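Local coordinates for protein lactaldehyde dehydrogenase (PDB 2IMP) that catalyses the irreversible NAD+-dependent oxidation of L-lactaldehyde to L-lactate, also oxidises glycolaldehyde to glycolate, and works as a homotetramer of the aldehyde dehydrogenase family, at residues I38-A49 / V205-L216; A142-W152 / G170-T181. All blocks are in the same frame, centred on the assembly; numbering follows the deposited sequence.

Contact 1. Residues I38-A49 / V205-L216. With NAI (1,4-dihydronicotinamide adenine dinucleotide), chain D.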
loop_
_atom_site.group_PDB
_atom_site.type_symbol
_atom_site.label_atom_id
_atom_site.label_comp_id
_atom_site.label_asym_id
_atom_site.label_seq_id
_atom_site.Cartn_x
_atom_site.Cartn_y
_atom_site.Cartn_z
ATOM N N ILE A 38 40.101 20.949 9.809
ATOM C CA ILE A 38 39.848 19.558 9.487
ATOM C C ILE A 38 40.860 19.000 8.494
ATOM O O ILE A 38 41.434 19.739 7.692
ATOM C CB ILE A 38 38.432 19.346 8.894
ATOM C CG1 ILE A 38 38.261 20.204 7.641
ATOM C CG2 ILE A 38 37.378 19.664 9.939
ATOM C CD1 ILE A 38 37.011 19.877 6.846
ATOM N N PRO A 39 41.095 17.690 8.545
ATOM C CA PRO A 39 42.055 17.116 7.612
ATOM C C PRO A 39 41.664 17.279 6.142
ATOM O O PRO A 39 40.485 17.224 5.786
ATOM C CB PRO A 39 42.124 15.648 8.038
ATOM C CG PRO A 39 40.847 15.415 8.770
ATOM C CD PRO A 39 40.649 16.689 9.524
ATOM N N ASP A 40 42.667 17.528 5.307
ATOM C CA ASP A 40 42.437 17.621 3.880
ATOM C C ASP A 40 42.392 16.182 3.332
ATOM O O ASP A 40 43.241 15.756 2.547
ATOM C CB ASP A 40 43.553 18.436 3.209
ATOM C CG ASP A 40 43.290 18.693 1.732
ATOM O OD1 ASP A 40 42.110 18.773 1.339
ATOM O OD2 ASP A 40 44.264 18.833 0.961
ATOM N N GLY A 41 41.401 15.450 3.835
ATOM C CA GLY A 41 41.192 14.059 3.486
ATOM C C GLY A 41 41.400 13.682 2.041
ATOM O O GLY A 41 41.264 14.501 1.135
ATOM N N GLN A 42 41.738 12.420 1.836
ATOM C CA GLN A 42 41.966 11.892 0.503
ATOM C C GLN A 42 41.188 10.589 0.271
ATOM O O GLN A 42 40.649 10.009 1.216
ATOM C CB GLN A 42 43.468 11.646 0.294
ATOM C CG GLN A 42 44.342 12.894 0.468
ATOM C CD GLN A 42 44.116 13.926 -0.625
ATOM O OE1 GLN A 42 44.199 13.611 -1.809
ATOM N NE2 GLN A 42 43.837 15.167 -0.230
ATOM N N ALA A 43 41.142 10.137 -0.976
ATOM C CA ALA A 43 40.436 8.907 -1.306
ATOM C C ALA A 43 40.723 7.731 -0.337
ATOM O O ALA A 43 39.799 7.066 0.136
ATOM C CB ALA A 43 40.760 8.497 -2.741
ATOM N N GLU A 44 41.997 7.492 -0.043
ATOM C CA GLU A 44 42.361 6.409 0.864
ATOM C C GLU A 44 41.606 6.455 2.214
ATOM O O GLU A 44 41.226 5.417 2.748
ATOM C CB GLU A 44 43.874 6.405 1.099
ATOM C CG GLU A 44 44.436 7.741 1.557
ATOM C CD GLU A 44 45.920 7.880 1.269
ATOM O OE1 GLU A 44 46.700 7.012 1.720
ATOM O OE2 GLU A 44 46.305 8.860 0.590
ATOM N N ASP A 45 41.398 7.657 2.746
ATOM C CA ASP A 45 40.658 7.797 3.997
ATOM C C ASP A 45 39.196 7.351 3.818
ATOM O O ASP A 45 38.617 6.690 4.684
ATOM C CB ASP A 45 40.700 9.248 4.477
ATOM C CG ASP A 45 42.115 9.744 4.678
ATOM O OD1 ASP A 45 42.834 9.147 5.505
ATOM O OD2 ASP A 45 42.506 10.722 4.009
ATOM N N ALA A 46 38.622 7.726 2.680
ATOM C CA ALA A 46 37.264 7.320 2.359
ATOM C C ALA A 46 37.184 5.787 2.221
ATOM O O ALA A 46 36.249 5.155 2.714
ATOM C CB ALA A 46 36.803 7.992 1.058
ATOM N N ARG A 47 38.192 5.212 1.558
ATOM C CA ARG A 47 38.244 3.768 1.377
ATOM C C ARG A 47 38.290 3.008 2.707
ATOM O O ARG A 47 37.633 1.980 2.861
ATOM C CB ARG A 47 39.449 3.366 0.524
ATOM C CG ARG A 47 39.444 3.952 -0.865
ATOM C CD ARG A 47 40.358 3.178 -1.805
ATOM N NE ARG A 47 40.347 3.765 -3.142
ATOM C CZ ARG A 47 41.209 4.686 -3.563
ATOM N NH1 ARG A 47 42.166 5.120 -2.753
ATOM N NH2 ARG A 47 41.101 5.185 -4.788
ATOM N N LYS A 48 39.073 3.518 3.657
ATOM C CA LYS A 48 39.144 2.888 4.969
ATOM C C LYS A 48 37.762 2.870 5.646
ATOM O O LYS A 48 37.355 1.869 6.242
ATOM C CB LYS A 48 40.139 3.627 5.869
ATOM C CG LYS A 48 41.589 3.501 5.435
ATOM C CD LYS A 48 42.507 4.365 6.297
ATOM C CE LYS A 48 43.928 4.372 5.741
ATOM N NZ LYS A 48 44.818 5.337 6.451
ATOM N N ALA A 49 37.056 3.992 5.532
ATOM C CA ALA A 49 35.718 4.106 6.096
ATOM C C ALA A 49 34.734 3.166 5.380
ATOM O O ALA A 49 33.941 2.468 6.012
ATOM C CB ALA A 49 35.227 5.554 6.000
ATOM N N VAL A 205 33.981 10.962 7.378
ATOM C CA VAL A 205 35.237 11.344 6.745
ATOM C C VAL A 205 35.259 12.847 6.420
ATOM O O VAL A 205 34.220 13.430 6.120
ATOM C CB VAL A 205 35.524 10.500 5.479
ATOM C CG1 VAL A 205 35.773 9.050 5.887
ATOM C CG2 VAL A 205 34.364 10.592 4.500
ATOM N N LEU A 206 36.433 13.464 6.507
ATOM C CA LEU A 206 36.540 14.900 6.284
ATOM C C LEU A 206 37.431 15.333 5.113
ATOM O O LEU A 206 38.521 14.792 4.920
ATOM C CB LEU A 206 37.035 15.558 7.574
ATOM C CG LEU A 206 36.204 15.226 8.820
ATOM C CD1 LEU A 206 36.968 15.604 10.074
ATOM C CD2 LEU A 206 34.867 15.953 8.751
ATOM N N GLY A 207 36.959 16.317 4.350
ATOM C CA GLY A 207 37.731 16.802 3.222
ATOM C C GLY A 207 36.927 17.533 2.163
ATOM O O GLY A 207 35.762 17.895 2.371
ATOM N N ARG A 208 37.560 17.750 1.018
ATOM C CA ARG A 208 36.928 18.439 -0.094
ATOM C C ARG A 208 36.074 17.527 -0.981
ATOM O O ARG A 208 36.153 16.300 -0.895
ATOM C CB ARG A 208 37.986 19.114 -0.970
ATOM C CG ARG A 208 38.759 20.236 -0.281
ATOM C CD ARG A 208 39.921 20.684 -1.157
ATOM N NE ARG A 208 40.822 19.567 -1.430
ATOM C CZ ARG A 208 41.737 19.555 -2.395
ATOM N NH1 ARG A 208 41.879 20.607 -3.191
ATOM N NH2 ARG A 208 42.511 18.492 -2.562
ATOM N N GLY A 209 35.271 18.147 -1.836
ATOM C CA GLY A 209 34.426 17.380 -2.724
ATOM C C GLY A 209 35.200 16.632 -3.789
ATOM O O GLY A 209 34.992 15.434 -3.989
ATOM N N GLU A 210 36.099 17.341 -4.467
ATOM C CA GLU A 210 36.919 16.761 -5.529
ATOM C C GLU A 210 37.723 15.508 -5.114
ATOM O O GLU A 210 37.995 14.629 -5.931
ATOM C CB GLU A 210 37.896 17.813 -6.071
ATOM C CG GLU A 210 37.249 19.058 -6.678
ATOM C CD GLU A 210 36.436 19.881 -5.676
ATOM O OE1 GLU A 210 36.770 19.878 -4.468
ATOM O OE2 GLU A 210 35.468 20.551 -6.106
ATOM N N THR A 211 38.101 15.450 -3.845
ATOM C CA THR A 211 38.867 14.329 -3.319
ATOM C C THR A 211 38.008 13.259 -2.593
ATOM O O THR A 211 37.630 12.239 -3.177
ATOM C CB THR A 211 39.945 14.832 -2.336
ATOM O OG1 THR A 211 39.326 15.665 -1.349
ATOM C CG2 THR A 211 41.017 15.639 -3.073
ATOM N N VAL A 212 37.722 13.511 -1.322
ATOM C CA VAL A 212 36.923 12.594 -0.532
ATOM C C VAL A 212 35.513 12.351 -1.118
ATOM O O VAL A 212 35.066 11.210 -1.216
ATOM C CB VAL A 212 36.775 13.107 0.916
ATOM C CG1 VAL A 212 35.985 12.102 1.753
ATOM C CG2 VAL A 212 38.160 13.341 1.524
ATOM N N GLY A 213 34.839 13.431 -1.505
ATOM C CA GLY A 213 33.505 13.306 -2.070
ATOM C C GLY A 213 33.475 12.385 -3.274
ATOM O O GLY A 213 32.599 11.524 -3.390
ATOM N N GLN A 214 34.427 12.569 -4.182
ATOM C CA GLN A 214 34.496 11.732 -5.371
ATOM C C GLN A 214 34.715 10.242 -5.057
ATOM O O GLN A 214 34.164 9.374 -5.738
ATOM C CB GLN A 214 35.586 12.242 -6.312
ATOM C CG GLN A 214 35.125 13.397 -7.192
ATOM C CD GLN A 214 34.105 12.964 -8.237
ATOM O OE1 GLN A 214 34.413 12.168 -9.120
ATOM N NE2 GLN A 214 32.882 13.486 -8.136
ATOM N N GLU A 215 35.510 9.956 -4.030
ATOM C CA GLU A 215 35.737 8.564 -3.646
ATOM C C GLU A 215 34.438 7.927 -3.069
ATOM O O GLU A 215 34.162 6.743 -3.270
ATOM C CB GLU A 215 36.885 8.480 -2.630
ATOM C CG GLU A 215 37.285 7.074 -2.186
ATOM C CD GLU A 215 37.634 6.129 -3.337
ATOM O OE1 GLU A 215 38.108 6.597 -4.390
ATOM O OE2 GLU A 215 37.450 4.906 -3.176
ATOM N N LEU A 216 33.643 8.737 -2.377
ATOM C CA LEU A 216 32.387 8.247 -1.830
ATOM C C LEU A 216 31.350 7.963 -2.943
ATOM O O LEU A 216 30.401 7.198 -2.757
ATOM C CB LEU A 216 31.819 9.250 -0.817
ATOM C CG LEU A 216 32.665 9.482 0.445
ATOM C CD1 LEU A 216 31.984 10.502 1.343
ATOM C CD2 LEU A 216 32.871 8.172 1.196
HETATM P PA NAI D . 28.140 22.016 -3.099
HETATM O O1A NAI D . 27.707 21.067 -4.137
HETATM O O2A NAI D . 29.223 22.985 -3.587
HETATM O O5B NAI D . 28.664 21.198 -1.831
HETATM C C5B NAI D . 27.896 20.214 -1.155
HETATM C C4B NAI D . 28.717 18.948 -0.864
HETATM O O4B NAI D . 29.159 18.322 -2.071
HETATM C C3B NAI D . 29.993 19.194 -0.043
HETATM O O3B NAI D . 30.133 18.188 0.956
HETATM C C2B NAI D . 31.081 19.187 -1.098
HETATM O O2B NAI D . 32.381 18.929 -0.635
HETATM C C1B NAI D . 30.574 18.152 -2.070
HETATM N N9A NAI D . 31.122 18.298 -3.451
HETATM C C8A NAI D . 31.387 19.439 -4.207
HETATM N N7A NAI D . 31.892 19.052 -5.418
HETATM C C5A NAI D . 31.956 17.703 -5.449
HETATM C C6A NAI D . 32.384 16.782 -6.427
HETATM N N6A NAI D . 32.852 17.200 -7.601
HETATM N N1A NAI D . 32.322 15.408 -6.150
HETATM C C2A NAI D . 31.834 14.952 -4.917
HETATM N N3A NAI D . 31.408 15.875 -3.949
HETATM C C4A NAI D . 31.466 17.222 -4.217
HETATM O O3 NAI D . 26.807 22.787 -2.649
HETATM P PN NAI D . 26.620 23.777 -1.389
HETATM O O1N NAI D . 27.113 23.153 -0.149
HETATM O O2N NAI D . 25.188 24.230 -1.408
HETATM O O5D NAI D . 27.546 25.022 -1.855
HETATM C C5D NAI D . 28.821 25.327 -1.350
HETATM C C4D NAI D . 29.322 26.531 -2.114
HETATM O O4D NAI D . 30.705 26.720 -1.828
HETATM C C3D NAI D . 29.234 26.698 -3.648
HETATM O O3D NAI D . 28.225 27.632 -3.980
HETATM C C2D NAI D . 30.602 27.143 -4.095
HETATM O O2D NAI D . 30.561 28.143 -5.087
HETATM C C1D NAI D . 31.243 27.587 -2.803
HETATM N N1N NAI D . 32.737 27.526 -2.898
HETATM C C2N NAI D . 33.352 26.303 -2.609
HETATM C C3N NAI D . 34.767 26.195 -2.680
HETATM C C7N NAI D . 35.453 24.884 -2.368
HETATM O O7N NAI D . 36.839 24.819 -2.446
HETATM N N7N NAI D . 34.796 23.776 -2.019
HETATM C C4N NAI D . 35.530 27.353 -3.048
HETATM C C5N NAI D . 34.883 28.590 -3.340
HETATM C C6N NAI D . 33.474 28.659 -3.257
HETATM O O HOH W 1 40.224 16.984 0.760
#
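Glu215 lays its aliphatic stem over the methyl of Ala46, CG to CB 3.4 Å, where two helices of the aldehyde dehydrogenase fold run side by side at 31°: 43-49, and 209-216, a helix of the Rossmann-like coenzyme domain that meets NADH on its other side, at Gly209 and Gly213. With chi1 at -177° the chain of Glu215 leaves trans to the backbone N, and a bend at chi2 then carries the carboxylate past Ala43 to Arg47. There OE2 forms a salt bridge with Arg47 NE (3.1 Å) while OE1 sits over one face of the guanidinium, the two planes 60° apart; Asn219 also bonds to OE2 and helps fix the carboxylate. Deeper in, Ala46 CB touches Leu216 CD2, and Ala49 CB meets Val205 CG1 at 3.5 Å.

At the other end, two glycines let the backbones close up, CA of Gly41 and CA of Gly207 being 4.4 Å apart. Val212 CG2 presses on Gly41 C, and Leu206 CD1 packs on Pro39 CD and Ile38 CG2. Gln42 stands at the N-cap position of helix 43-62, its backbone N donating to the anti lone pair of Asp45 OD2. Asp40 OD1 reaches Arg208 NE in a second salt bridge (3.2 Å). One water knits this corner together, donating to Asp40 OD1 and Gly41 O and accepting from Arg208 N and, at 2.6 Å, from Thr211 OG1.

Contact 2. Residues A142-W152 / G170-T181; sequences ALGVTTGILPW and GNTIVIKPSEFT. With NAI (1,4-dihydronicotinamide adenine dinucleotide), chain D.
Gly144 O and Thr172 N begin a ladder of backbone hydrogen bonds that pairs strands 145-149 and 172-176 in parallel, the two strands of a beta-alpha-beta unit whose crossover is helix 155-168. The ladder ends with Leu150 N on Lys176 O (3.0 Å), almost straight at 176°. Close CA-H...O contacts, such as Ile173 CA to Thr146 O, fill in between the rungs.

Among side-chain polar contacts, Asn171 OD1 takes Gly144 N in its carbonyl plane (2.9 Å) and Leu143 N more weakly, holding the turn before the strand. Its ND2 is bonded to Ala166 O and Tyr469 O, so both ends of the amide are used. Beyond the strands, a water accepts from Ser178 N and lies within bonding distance of Pro151 O and Thr181 OG1, linking the two loops.

Apolar packing is local: Leu150 CD1 rests on Ile175 CG2 (3.8 Å), and Trp152 CB lies against Thr181 CG2.

The coenzyme contacts gather at the carboxyl ends of the strands. Bends at chi3 and chi4 bring Lys176 NZ, shared with Pro177 O and Gly207 O, to both adenosine-ribose hydroxyls, O2B (2.9 Å) and O3B. NAI O3B donates to Leu150 O (2.6 Å) and NAI O2B to Glu179 OE2 (2.9 Å). With a carboxylate at O2B, the site probably favours an unphosphorylated ribose, consistent with the enzyme's use of NAD+.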
loop_
_atom_site.group_PDB
_atom_site.type_symbol
_atom_site.label_atom_id
_atom_site.label_comp_id
_atom_site.label_asym_id
_atom_site.label_seq_id
_atom_site.Cartn_x
_atom_site.Cartn_y
_atom_site.Cartn_z
ATOM N N ALA A 142 18.295 -4.464 2.455
ATOM C CA ALA A 142 19.157 -3.298 2.499
ATOM C C ALA A 142 20.038 -3.228 1.229
ATOM O O ALA A 142 20.224 -4.239 0.550
ATOM C CB ALA A 142 20.047 -3.357 3.732
ATOM N N LEU A 143 20.542 -2.047 0.905
ATOM C CA LEU A 143 21.413 -1.910 -0.252
ATOM C C LEU A 143 22.823 -2.415 0.065
ATOM O O LEU A 143 23.493 -3.015 -0.768
ATOM C CB LEU A 143 21.504 -0.444 -0.683
ATOM C CG LEU A 143 20.181 0.271 -0.929
ATOM C CD1 LEU A 143 20.453 1.698 -1.429
ATOM C CD2 LEU A 143 19.368 -0.532 -1.952
ATOM N N GLY A 144 23.242 -2.159 1.298
ATOM C CA GLY A 144 24.563 -2.561 1.741
ATOM C C GLY A 144 25.253 -1.327 2.275
ATOM O O GLY A 144 24.802 -0.738 3.256
ATOM N N VAL A 145 26.347 -0.933 1.635
ATOM C CA VAL A 145 27.080 0.257 2.049
ATOM C C VAL A 145 26.632 1.517 1.300
ATOM O O VAL A 145 26.613 1.530 0.072
ATOM C CB VAL A 145 28.599 0.103 1.816
ATOM C CG1 VAL A 145 29.306 1.434 2.089
ATOM C CG2 VAL A 145 29.162 -0.994 2.719
ATOM N N THR A 146 26.269 2.557 2.041
ATOM C CA THR A 146 25.851 3.806 1.426
ATOM C C THR A 146 26.700 5.004 1.889
ATOM O O THR A 146 27.359 4.949 2.936
ATOM C CB THR A 146 24.345 4.127 1.711
ATOM O OG1 THR A 146 24.179 4.526 3.078
ATOM C CG2 THR A 146 23.468 2.892 1.448
ATOM N N THR A 147 26.699 6.068 1.094
ATOM C CA THR A 147 27.454 7.251 1.452
ATOM C C THR A 147 26.614 8.528 1.376
ATOM O O THR A 147 25.644 8.604 0.611
ATOM C CB THR A 147 28.721 7.415 0.565
ATOM O OG1 THR A 147 28.342 7.576 -0.809
ATOM C CG2 THR A 147 29.615 6.183 0.682
ATOM N N GLY A 148 26.985 9.509 2.191
ATOM C CA GLY A 148 26.263 10.761 2.215
ATOM C C GLY A 148 27.203 11.945 2.141
ATOM O O GLY A 148 28.161 12.058 2.907
ATOM N N ILE A 149 26.926 12.823 1.194
ATOM C CA ILE A 149 27.708 14.028 0.998
ATOM C C ILE A 149 26.831 15.256 1.317
ATOM O O ILE A 149 25.836 15.506 0.633
ATOM C CB ILE A 149 28.231 14.064 -0.449
ATOM C CG1 ILE A 149 29.041 12.788 -0.720
ATOM C CG2 ILE A 149 29.077 15.292 -0.670
ATOM C CD1 ILE A 149 29.502 12.622 -2.154
ATOM N N LEU A 150 27.200 15.998 2.356
ATOM C CA LEU A 150 26.382 17.119 2.802
ATOM C C LEU A 150 26.823 18.554 2.432
ATOM O O LEU A 150 28.007 18.837 2.266
ATOM C CB LEU A 150 26.216 17.035 4.320
ATOM C CG LEU A 150 26.140 15.618 4.894
ATOM C CD1 LEU A 150 26.049 15.714 6.410
ATOM C CD2 LEU A 150 24.944 14.859 4.312
ATOM N N PRO A 151 25.843 19.467 2.321
ATOM C CA PRO A 151 26.028 20.878 1.986
ATOM C C PRO A 151 26.186 21.710 3.283
ATOM O O PRO A 151 26.097 21.162 4.385
ATOM C CB PRO A 151 24.738 21.211 1.254
ATOM C CG PRO A 151 23.732 20.491 2.095
ATOM C CD PRO A 151 24.407 19.131 2.341
ATOM N N TRP A 152 26.409 23.015 3.140
ATOM C CA TRP A 152 26.564 23.885 4.310
ATOM C C TRP A 152 25.240 24.343 4.954
ATOM O O TRP A 152 25.220 24.731 6.120
ATOM C CB TRP A 152 27.371 25.135 3.970
ATOM C CG TRP A 152 26.753 25.933 2.906
ATOM C CD1 TRP A 152 27.013 25.822 1.656
ATOM C CD2 TRP A 152 25.716 26.923 3.028
ATOM N NE1 TRP A 152 26.234 26.674 0.894
ATOM C CE2 TRP A 152 25.428 27.374 1.719
ATOM C CE3 TRP A 152 25.029 27.471 4.091
ATOM C CZ2 TRP A 152 24.458 28.335 1.452
ATOM C CZ3 TRP A 152 24.066 28.424 3.831
ATOM C CH2 TRP A 152 23.793 28.855 2.514
ATOM N N GLY A 170 18.920 -1.361 7.617
ATOM C CA GLY A 170 20.009 -2.323 7.592
ATOM C C GLY A 170 21.260 -1.972 6.801
ATOM O O GLY A 170 22.125 -2.827 6.610
ATOM N N ASN A 171 21.351 -0.743 6.312
ATOM C CA ASN A 171 22.539 -0.306 5.583
ATOM C C ASN A 171 23.564 0.316 6.536
ATOM O O ASN A 171 23.213 0.705 7.643
ATOM C CB ASN A 171 22.208 0.799 4.564
ATOM C CG ASN A 171 21.133 0.403 3.576
ATOM O OD1 ASN A 171 21.429 -0.250 2.562
ATOM N ND2 ASN A 171 19.893 0.777 3.845
ATOM N N THR A 172 24.818 0.374 6.112
ATOM C CA THR A 172 25.823 1.074 6.892
ATOM C C THR A 172 26.150 2.354 6.120
ATOM O O THR A 172 25.818 2.450 4.936
ATOM C CB THR A 172 27.103 0.234 7.136
ATOM O OG1 THR A 172 27.639 -0.236 5.893
ATOM C CG2 THR A 172 26.784 -0.940 8.037
ATOM N N ILE A 173 26.769 3.336 6.753
ATOM C CA ILE A 173 27.014 4.560 6.022
ATOM C C ILE A 173 28.323 5.295 6.341
ATOM O O ILE A 173 28.879 5.185 7.436
ATOM C CB ILE A 173 25.822 5.541 6.246
ATOM C CG1 ILE A 173 25.824 6.657 5.196
ATOM C CG2 ILE A 173 25.905 6.145 7.641
ATOM C CD1 ILE A 173 24.633 7.621 5.333
ATOM N N VAL A 174 28.799 6.011 5.333
ATOM C CA VAL A 174 29.971 6.852 5.430
ATOM C C VAL A 174 29.570 8.264 5.023
ATOM O O VAL A 174 29.161 8.500 3.883
ATOM C CB VAL A 174 31.117 6.409 4.494
ATOM C CG1 VAL A 174 32.280 7.396 4.619
ATOM C CG2 VAL A 174 31.583 5.002 4.843
ATOM N N ILE A 175 29.663 9.191 5.960
ATOM C CA ILE A 175 29.283 10.557 5.686
ATOM C C ILE A 175 30.437 11.573 5.606
ATOM O O ILE A 175 31.409 11.496 6.360
ATOM C CB ILE A 175 28.276 11.045 6.757
ATOM C CG1 ILE A 175 26.910 10.402 6.502
ATOM C CG2 ILE A 175 28.201 12.566 6.766
ATOM C CD1 ILE A 175 25.882 10.736 7.535
ATOM N N LYS A 176 30.316 12.497 4.660
ATOM C CA LYS A 176 31.269 13.588 4.523
ATOM C C LYS A 176 30.535 14.922 4.592
ATOM O O LYS A 176 29.756 15.256 3.702
ATOM C CB LYS A 176 32.043 13.550 3.206
ATOM C CG LYS A 176 33.154 14.619 3.183
ATOM C CD LYS A 176 33.723 14.881 1.797
ATOM C CE LYS A 176 32.892 15.887 1.024
ATOM N NZ LYS A 176 32.927 17.249 1.654
ATOM N N PRO A 177 30.749 15.685 5.667
ATOM C CA PRO A 177 30.058 16.969 5.758
ATOM C C PRO A 177 30.747 17.976 4.819
ATOM O O PRO A 177 31.814 17.689 4.276
ATOM C CB PRO A 177 30.244 17.343 7.218
ATOM C CG PRO A 177 31.658 16.855 7.487
ATOM C CD PRO A 177 31.677 15.489 6.799
ATOM N N SER A 178 30.121 19.125 4.606
ATOM C CA SER A 178 30.750 20.156 3.795
ATOM C C SER A 178 32.021 20.658 4.503
ATOM O O SER A 178 32.053 20.692 5.737
ATOM C CB SER A 178 29.792 21.337 3.604
ATOM O OG SER A 178 30.494 22.520 3.240
ATOM N N GLU A 179 33.053 21.017 3.748
ATOM C CA GLU A 179 34.272 21.519 4.370
ATOM C C GLU A 179 34.064 22.848 5.134
ATOM O O GLU A 179 34.886 23.232 5.962
ATOM C CB GLU A 179 35.386 21.702 3.330
ATOM C CG GLU A 179 35.014 22.560 2.130
ATOM C CD GLU A 179 34.523 21.732 0.953
ATOM O OE1 GLU A 179 35.161 21.802 -0.119
ATOM O OE2 GLU A 179 33.507 21.006 1.101
ATOM N N PHE A 180 32.953 23.521 4.838
ATOM C CA PHE A 180 32.613 24.785 5.477
ATOM C C PHE A 180 31.855 24.626 6.805
ATOM O O PHE A 180 31.885 25.517 7.655
ATOM C CB PHE A 180 31.757 25.641 4.542
ATOM C CG PHE A 180 32.419 25.959 3.245
ATOM C CD1 PHE A 180 33.583 26.719 3.216
ATOM C CD2 PHE A 180 31.896 25.483 2.049
ATOM C CE1 PHE A 180 34.224 26.995 2.014
ATOM C CE2 PHE A 180 32.530 25.753 0.845
ATOM C CZ PHE A 180 33.695 26.511 0.828
ATOM N N THR A 181 31.179 23.492 6.966
ATOM C CA THR A 181 30.401 23.232 8.175
ATOM C C THR A 181 30.564 21.793 8.744
ATOM O O THR A 181 29.590 21.055 8.888
ATOM C CB THR A 181 28.891 23.495 7.912
ATOM O OG1 THR A 181 28.428 22.640 6.857
ATOM C CG2 THR A 181 28.659 24.944 7.499
HETATM P PA NAI D . 28.140 22.016 -3.099
HETATM O O1A NAI D . 27.707 21.067 -4.137
HETATM O O2A NAI D . 29.223 22.985 -3.587
HETATM O O5B NAI D . 28.664 21.198 -1.831
HETATM C C5B NAI D . 27.896 20.214 -1.155
HETATM C C4B NAI D . 28.717 18.948 -0.864
HETATM O O4B NAI D . 29.159 18.322 -2.071
HETATM C C3B NAI D . 29.993 19.194 -0.043
HETATM O O3B NAI D . 30.133 18.188 0.956
HETATM C C2B NAI D . 31.081 19.187 -1.098
HETATM O O2B NAI D . 32.381 18.929 -0.635
HETATM C C1B NAI D . 30.574 18.152 -2.070
HETATM N N9A NAI D . 31.122 18.298 -3.451
HETATM C C8A NAI D . 31.387 19.439 -4.207
HETATM N N7A NAI D . 31.892 19.052 -5.418
HETATM C C5A NAI D . 31.956 17.703 -5.449
HETATM C C6A NAI D . 32.384 16.782 -6.427
HETATM N N6A NAI D . 32.852 17.200 -7.601
HETATM N N1A NAI D . 32.322 15.408 -6.150
HETATM C C2A NAI D . 31.834 14.952 -4.917
HETATM N N3A NAI D . 31.408 15.875 -3.949
HETATM C C4A NAI D . 31.466 17.222 -4.217
HETATM O O3 NAI D . 26.807 22.787 -2.649
HETATM P PN NAI D . 26.620 23.777 -1.389
HETATM O O1N NAI D . 27.113 23.153 -0.149
HETATM O O2N NAI D . 25.188 24.230 -1.408
HETATM O O5D NAI D . 27.546 25.022 -1.855
HETATM C C5D NAI D . 28.821 25.327 -1.350
HETATM C C4D NAI D . 29.322 26.531 -2.114
HETATM O O4D NAI D . 30.705 26.720 -1.828
HETATM C C3D NAI D . 29.234 26.698 -3.648
HETATM O O3D NAI D . 28.225 27.632 -3.980
HETATM C C2D NAI D . 30.602 27.143 -4.095
HETATM O O2D NAI D . 30.561 28.143 -5.087
HETATM C C1D NAI D . 31.243 27.587 -2.803
HETATM N N1N NAI D . 32.737 27.526 -2.898
HETATM C C2N NAI D . 33.352 26.303 -2.609
HETATM C C3N NAI D . 34.767 26.195 -2.680
HETATM C C7N NAI D . 35.453 24.884 -2.368
HETATM O O7N NAI D . 36.839 24.819 -2.446
HETATM N N7N NAI D . 34.796 23.776 -2.019
HETATM C C4N NAI D . 35.530 27.353 -3.048
HETATM C C5N NAI D . 34.883 28.590 -3.340
HETATM C C6N NAI D . 33.474 28.659 -3.257
HETATM O O HOH W 2 27.812 19.809 6.286
#

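The two contacts illustrate how one coenzyme domain is built in layers. Both are buried, but contact 2 is the more so, lying in the sheet nearer the middle of the chain and resting mainly on regular backbone bonding. Contact 1, farther out, joins helix 209-218 and the loop before it to strand 34-39 and helix 43-62, far away in sequence, through side-chain packing, a water and salt bridges at its more exposed margin. They share a boundary: Val205 N probably bonds to Ile175 O, and Thr147 OG1 to Leu216 O. Both reach NADH, but differently. The strand ends of contact 2 hold the adenosine ribose, whereas Gln214 of contact 1 gives its NE2 hydrogen to adenine N1A at 2.8 Å.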